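ATP-dependent 6-phosphofructokinase isozyme 2 (Escherichia coli, PDB 3UMO) catalyses the ATP-dependent phosphorylation of fructose 6-phosphate to fructose 1,6-bisphosphate, the first committing step of glycolysis, as a magnesium-requiring homodimeric kinase of the PfkB family. Local coordinates at residues A[217-229]-A[233-245]. Sequence-based numbering, arbitrary orientation.
Sequences KAKRVVVSLGPQG and VDSENCIQVVPPP. With ATP (adenosine-5'-triphosphate), chain E.
Val-221 and Val-233 form an antiparallel hydrogen-bonded pair: Val-233 N gives to Val-221 O at 2.8 Å and Val-221 N to Val-233 O at 3.1 Å. Next to it, Arg-220 and Asp-234 lie side by side, guanidinium and carboxylate planes 57° apart. Asp-234 OD1 rests on Arg-220 CG (3.4 Å), but no Arg-220 N-H points at it, the oxygen lying well out of the guanidinium plane; Arg-220 NH1 forms a salt bridge with Glu-182. At the opposite end, Gln-240, with CG anti to its N (chi1 -178°) and the chain extended beyond, brings NE2 to Gln-228 O in a weak bond of 3.4 Å; NE2 also donates to a water that reaches Gln-228 OE1 only weakly, while Gln-228 NE2 donates to Pro-227 O of the second subunit. The Leu-225 side chain crosses that of Gln-240 at about a right angle. Pro-243 lays CD against Pro-227 O (3.3 Å), and Gly-229 CA-H meets Val-241 O (CA to O 3.2 Å), an approach too close for any side chain there. The turn, closed by backbone bonds such as Leu-225 N to Gly-229 O, borders the nucleotide: Gly-226 N binds ATP O2A (2.8 Å), ATP O3' donates to Gly-229 O (2.7 Å), and Pro-227 packs on the adenine. Strand 230-233 lies between strands 221-224 and 238-241 in this antiparallel sheet of the ribokinase-like fold. Val-221 and Val-233 pack on helix 204-214, Val-241 and Pro-243 on helix 272-286, and Pro-227 and Val-242 meet their counterparts in the second subunit.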
loop_
_atom_site.group_PDB
_atom_site.type_symbol
_atom_site.label_atom_id
_atom_site.label_comp_id
_atom_site.label_asym_id
_atom_site.label_seq_id
_atom_site.Cartn_x
_atom_site.Cartn_y
_atom_site.Cartn_z
ATOM N N LYS A 217 6.990 38.147 -18.857
ATOM C CA LYS A 217 7.692 37.410 -17.808
ATOM C C LYS A 217 8.697 36.419 -18.388
ATOM O O LYS A 217 9.801 36.262 -17.865
ATOM C CB LYS A 217 6.700 36.682 -16.896
ATOM C CG LYS A 217 5.941 37.607 -15.953
ATOM C CD LYS A 217 5.034 36.822 -15.015
ATOM C CE LYS A 217 4.454 37.710 -13.919
ATOM N NZ LYS A 217 5.241 37.640 -12.651
ATOM N N ALA A 218 8.307 35.747 -19.464
ATOM C CA ALA A 218 9.194 34.797 -20.125
ATOM C C ALA A 218 9.079 34.941 -21.636
ATOM O O ALA A 218 8.000 35.232 -22.158
ATOM C CB ALA A 218 8.874 33.365 -19.695
ATOM N N LYS A 219 10.192 34.747 -22.336
ATOM C CA LYS A 219 10.183 34.783 -23.798
ATOM C C LYS A 219 9.524 33.526 -24.346
ATOM O O LYS A 219 8.779 33.568 -25.325
ATOM C CB LYS A 219 11.606 34.911 -24.343
ATOM C CG LYS A 219 12.278 36.251 -24.017
ATOM C CD LYS A 219 13.578 36.421 -24.801
ATOM C CE LYS A 219 14.255 37.759 -24.514
ATOM N NZ LYS A 219 14.898 37.788 -23.173
ATOM N N ARG A 220 9.810 32.406 -23.695
ATOM C CA ARG A 220 9.276 31.115 -24.092
ATOM C C ARG A 220 8.759 30.374 -22.870
ATOM O O ARG A 220 9.413 30.349 -21.827
ATOM C CB ARG A 220 10.365 30.281 -24.760
ATOM C CG ARG A 220 11.119 31.005 -25.870
ATOM C CD ARG A 220 12.341 30.202 -26.297
ATOM N NE ARG A 220 13.193 30.961 -27.209
ATOM C CZ ARG A 220 14.072 31.880 -26.820
ATOM N NH1 ARG A 220 14.220 32.165 -25.532
ATOM N NH2 ARG A 220 14.803 32.521 -27.722
ATOM N N VAL A 221 7.583 29.775 -23.007
ATOM C CA VAL A 221 7.016 28.949 -21.956
ATOM C C VAL A 221 6.754 27.578 -22.548
ATOM O O VAL A 221 6.038 27.445 -23.544
ATOM C CB VAL A 221 5.697 29.533 -21.409
ATOM C CG1 VAL A 221 5.042 28.551 -20.430
ATOM C CG2 VAL A 221 5.951 30.871 -20.736
ATOM N N VAL A 222 7.359 26.558 -21.965
ATOM C CA VAL A 222 7.053 25.206 -22.388
ATOM C C VAL A 222 6.368 24.501 -21.232
ATOM O O VAL A 222 6.997 24.218 -20.213
ATOM C CB VAL A 222 8.319 24.443 -22.827
ATOM C CG1 VAL A 222 7.979 22.996 -23.192
ATOM C CG2 VAL A 222 8.960 25.152 -24.013
ATOM N N VAL A 223 5.074 24.245 -21.380
ATOM C CA VAL A 223 4.347 23.515 -20.357
ATOM C C VAL A 223 4.481 22.027 -20.648
ATOM O O VAL A 223 3.981 21.531 -21.657
ATOM C CB VAL A 223 2.860 23.877 -20.330
ATOM C CG1 VAL A 223 2.197 23.234 -19.113
ATOM C CG2 VAL A 223 2.682 25.388 -20.298
ATOM N N SER A 224 5.159 21.306 -19.768
ATOM C CA SER A 224 5.317 19.874 -19.997
ATOM C C SER A 224 4.105 19.126 -19.426
ATOM O O SER A 224 3.574 19.475 -18.364
ATOM C CB SER A 224 6.654 19.364 -19.459
ATOM O OG SER A 224 6.754 19.456 -18.040
ATOM N N LEU A 225 3.659 18.114 -20.161
ATOM C CA LEU A 225 2.364 17.487 -19.936
ATOM C C LEU A 225 2.486 15.983 -19.689
ATOM O O LEU A 225 1.568 15.221 -20.012
ATOM C CB LEU A 225 1.493 17.719 -21.167
ATOM C CG LEU A 225 1.324 19.175 -21.608
ATOM C CD1 LEU A 225 0.548 19.263 -22.922
ATOM C CD2 LEU A 225 0.635 19.982 -20.528
ATOM N N GLY A 226 3.608 15.555 -19.114
ATOM C CA GLY A 226 3.811 14.136 -18.846
ATOM C C GLY A 226 3.717 13.328 -20.134
ATOM O O GLY A 226 4.367 13.671 -21.117
ATOM N N PRO A 227 2.878 12.274 -20.152
ATOM C CA PRO A 227 2.760 11.443 -21.359
ATOM C C PRO A 227 2.135 12.180 -22.545
ATOM O O PRO A 227 2.225 11.716 -23.681
ATOM C CB PRO A 227 1.850 10.291 -20.908
ATOM C CG PRO A 227 1.036 10.864 -19.801
ATOM C CD PRO A 227 1.947 11.845 -19.090
ATOM N N GLN A 228 1.517 13.331 -22.300
ATOM C CA GLN A 228 0.944 14.105 -23.402
ATOM C C GLN A 228 1.970 14.975 -24.129
ATOM O O GLN A 228 1.646 15.651 -25.115
ATOM C CB GLN A 228 -0.249 14.937 -22.905
ATOM C CG GLN A 228 -1.457 14.071 -22.619
ATOM C CD GLN A 228 -2.594 14.816 -21.971
ATOM O OE1 GLN A 228 -2.433 15.953 -21.525
ATOM N NE2 GLN A 228 -3.757 14.173 -21.905
ATOM N N GLY A 229 3.215 14.946 -23.659
ATOM C CA GLY A 229 4.274 15.703 -24.298
ATOM C C GLY A 229 4.419 17.106 -23.747
ATOM O O GLY A 229 4.617 17.301 -22.551
ATOM N N VAL A 233 5.095 27.785 -26.167
ATOM C CA VAL A 233 4.510 29.064 -26.553
ATOM C C VAL A 233 5.580 30.147 -26.711
ATOM O O VAL A 233 6.501 30.245 -25.892
ATOM C CB VAL A 233 3.424 29.504 -25.540
ATOM C CG1 VAL A 233 2.977 30.928 -25.796
ATOM C CG2 VAL A 233 2.233 28.559 -25.603
ATOM N N ASP A 234 5.444 30.928 -27.786
ATOM C CA ASP A 234 6.307 32.050 -28.123
ATOM C C ASP A 234 5.439 33.288 -28.230
ATOM O O ASP A 234 4.227 33.223 -28.033
ATOM C CB ASP A 234 6.915 31.835 -29.509
ATOM C CG ASP A 234 8.389 31.559 -29.461
ATOM O OD1 ASP A 234 9.006 31.791 -28.400
ATOM O OD2 ASP A 234 8.931 31.116 -30.495
ATOM N N SER A 235 6.051 34.411 -28.591
ATOM C CA SER A 235 5.282 35.600 -28.919
ATOM C C SER A 235 4.633 35.416 -30.290
ATOM O O SER A 235 3.698 36.134 -30.644
ATOM C CB SER A 235 6.175 36.847 -28.923
ATOM O OG SER A 235 7.150 36.787 -29.953
ATOM N N GLU A 236 5.126 34.438 -31.047
ATOM C CA GLU A 236 4.683 34.229 -32.422
ATOM C C GLU A 236 4.107 32.839 -32.676
ATOM O O GLU A 236 3.336 32.642 -33.617
ATOM C CB GLU A 236 5.846 34.466 -33.388
ATOM C CG GLU A 236 6.430 35.868 -33.323
ATOM C CD GLU A 236 7.790 35.957 -33.984
ATOM O OE1 GLU A 236 8.209 34.962 -34.615
ATOM O OE2 GLU A 236 8.442 37.016 -33.866
ATOM N N ASN A 237 4.478 31.872 -31.847
ATOM C CA ASN A 237 4.087 30.492 -32.111
ATOM C C ASN A 237 3.500 29.749 -30.922
ATOM O O ASN A 237 3.731 30.100 -29.760
ATOM C CB ASN A 237 5.278 29.697 -32.654
ATOM C CG ASN A 237 5.702 30.150 -34.034
ATOM O OD1 ASN A 237 6.823 30.623 -34.230
ATOM N ND2 ASN A 237 4.809 29.999 -35.006
ATOM N N CYS A 238 2.744 28.703 -31.236
ATOM C CA CYS A 238 2.193 27.804 -30.236
ATOM C C CYS A 238 2.184 26.418 -30.839
ATOM O O CYS A 238 1.588 26.198 -31.892
ATOM C CB CYS A 238 0.765 28.195 -29.896
ATOM S SG CYS A 238 -0.018 27.073 -28.721
ATOM N N ILE A 239 2.851 25.479 -30.186
ATOM C CA ILE A 239 2.899 24.133 -30.722
ATOM C C ILE A 239 2.738 23.108 -29.618
ATOM O O ILE A 239 3.183 23.324 -28.484
ATOM C CB ILE A 239 4.223 23.861 -31.443
ATOM C CG1 ILE A 239 5.401 24.193 -30.530
ATOM C CG2 ILE A 239 4.315 24.652 -32.751
ATOM C CD1 ILE A 239 6.587 23.305 -30.751
ATOM N N GLN A 240 2.088 21.997 -29.948
ATOM C CA GLN A 240 2.068 20.870 -29.039
ATOM C C GLN A 240 2.808 19.720 -29.691
ATOM O O GLN A 240 2.652 19.451 -30.890
ATOM C CB GLN A 240 0.645 20.439 -28.644
ATOM C CG GLN A 240 0.666 19.270 -27.637
ATOM C CD GLN A 240 -0.668 18.991 -26.956
ATOM O OE1 GLN A 240 -1.650 19.712 -27.152
ATOM N NE2 GLN A 240 -0.701 17.931 -26.138
ATOM N N VAL A 241 3.631 19.054 -28.900
ATOM C CA VAL A 241 4.359 17.895 -29.380
ATOM C C VAL A 241 4.036 16.726 -28.466
ATOM O O VAL A 241 4.190 16.829 -27.249
ATOM C CB VAL A 241 5.869 18.156 -29.383
ATOM C CG1 VAL A 241 6.633 16.869 -29.730
ATOM C CG2 VAL A 241 6.204 19.258 -30.372
ATOM N N VAL A 242 3.577 15.624 -29.056
ATOM C CA VAL A 242 3.206 14.432 -28.297
ATOM C C VAL A 242 4.222 13.323 -28.576
ATOM O O VAL A 242 4.602 13.109 -29.727
ATOM C CB VAL A 242 1.795 13.971 -28.702
ATOM C CG1 VAL A 242 1.259 12.886 -27.763
ATOM C CG2 VAL A 242 0.860 15.174 -28.714
ATOM N N PRO A 243 4.674 12.620 -27.522
ATOM C CA PRO A 243 5.633 11.529 -27.719
ATOM C C PRO A 243 4.991 10.371 -28.466
ATOM O O PRO A 243 3.762 10.251 -28.498
ATOM C CB PRO A 243 5.946 11.058 -26.288
ATOM C CG PRO A 243 5.285 12.016 -25.365
ATOM C CD PRO A 243 4.228 12.730 -26.126
ATOM N N PRO A 244 5.819 9.502 -29.056
ATOM C CA PRO A 244 5.279 8.295 -29.682
ATOM C C PRO A 244 4.712 7.350 -28.626
ATOM O O PRO A 244 5.070 7.461 -27.445
ATOM C CB PRO A 244 6.506 7.674 -30.367
ATOM C CG PRO A 244 7.682 8.252 -29.663
ATOM C CD PRO A 244 7.274 9.631 -29.244
ATOM N N PRO A 245 3.817 6.439 -29.043
ATOM C CA PRO A 245 3.139 5.542 -28.101
ATOM C C PRO A 245 4.021 4.371 -27.691
ATOM O O PRO A 245 3.832 3.248 -28.163
ATOM C CB PRO A 245 1.920 5.056 -28.892
ATOM C CG PRO A 245 2.322 5.163 -30.325
ATOM C CD PRO A 245 3.288 6.315 -30.415
HETATM P PG ATP E . 9.816 15.684 -13.270
HETATM O O1G ATP E . 10.484 16.916 -12.771
HETATM O O2G ATP E . 10.955 14.704 -13.540
HETATM O O3G ATP E . 8.827 15.114 -12.312
HETATM P PB ATP E . 8.107 17.097 -14.883
HETATM O O1B ATP E . 6.826 16.857 -14.027
HETATM O O2B ATP E . 8.734 18.495 -14.699
HETATM O O3B ATP E . 9.187 15.943 -14.671
HETATM P PA ATP E . 6.904 15.993 -17.254
HETATM O O1A ATP E . 6.246 14.984 -16.360
HETATM O O2A ATP E . 5.919 16.740 -18.156
HETATM O O3A ATP E . 7.733 17.011 -16.426
HETATM O "O5'" ATP E . 8.013 15.212 -18.120
HETATM C "C5'" ATP E . 8.655 15.873 -19.157
HETATM C "C4'" ATP E . 8.662 15.218 -20.464
HETATM O "O4'" ATP E . 9.022 13.833 -20.269
HETATM C "C3'" ATP E . 7.321 15.143 -21.066
HETATM O "O3'" ATP E . 7.004 16.297 -21.749
HETATM C "C2'" ATP E . 7.422 13.959 -21.937
HETATM O "O2'" ATP E . 8.162 14.253 -23.051
HETATM C "C1'" ATP E . 8.209 13.031 -21.094
HETATM N N9 ATP E . 7.346 12.179 -20.278
HETATM C C8 ATP E . 7.031 12.373 -18.984
HETATM N N7 ATP E . 6.208 11.363 -18.607
HETATM C C5 ATP E . 6.008 10.540 -19.657
HETATM C C6 ATP E . 5.275 9.363 -19.841
HETATM N N6 ATP E . 4.477 8.760 -18.721
HETATM N N1 ATP E . 5.292 8.780 -21.052
HETATM C C2 ATP E . 5.996 9.303 -22.070
HETATM N N3 ATP E . 6.708 10.424 -21.919
HETATM C C4 ATP E . 6.734 11.057 -20.733
HETATM O O HOH W 1 8.581 35.524 -26.977
HETATM O O HOH W 2 -2.603 17.430 -24.032
#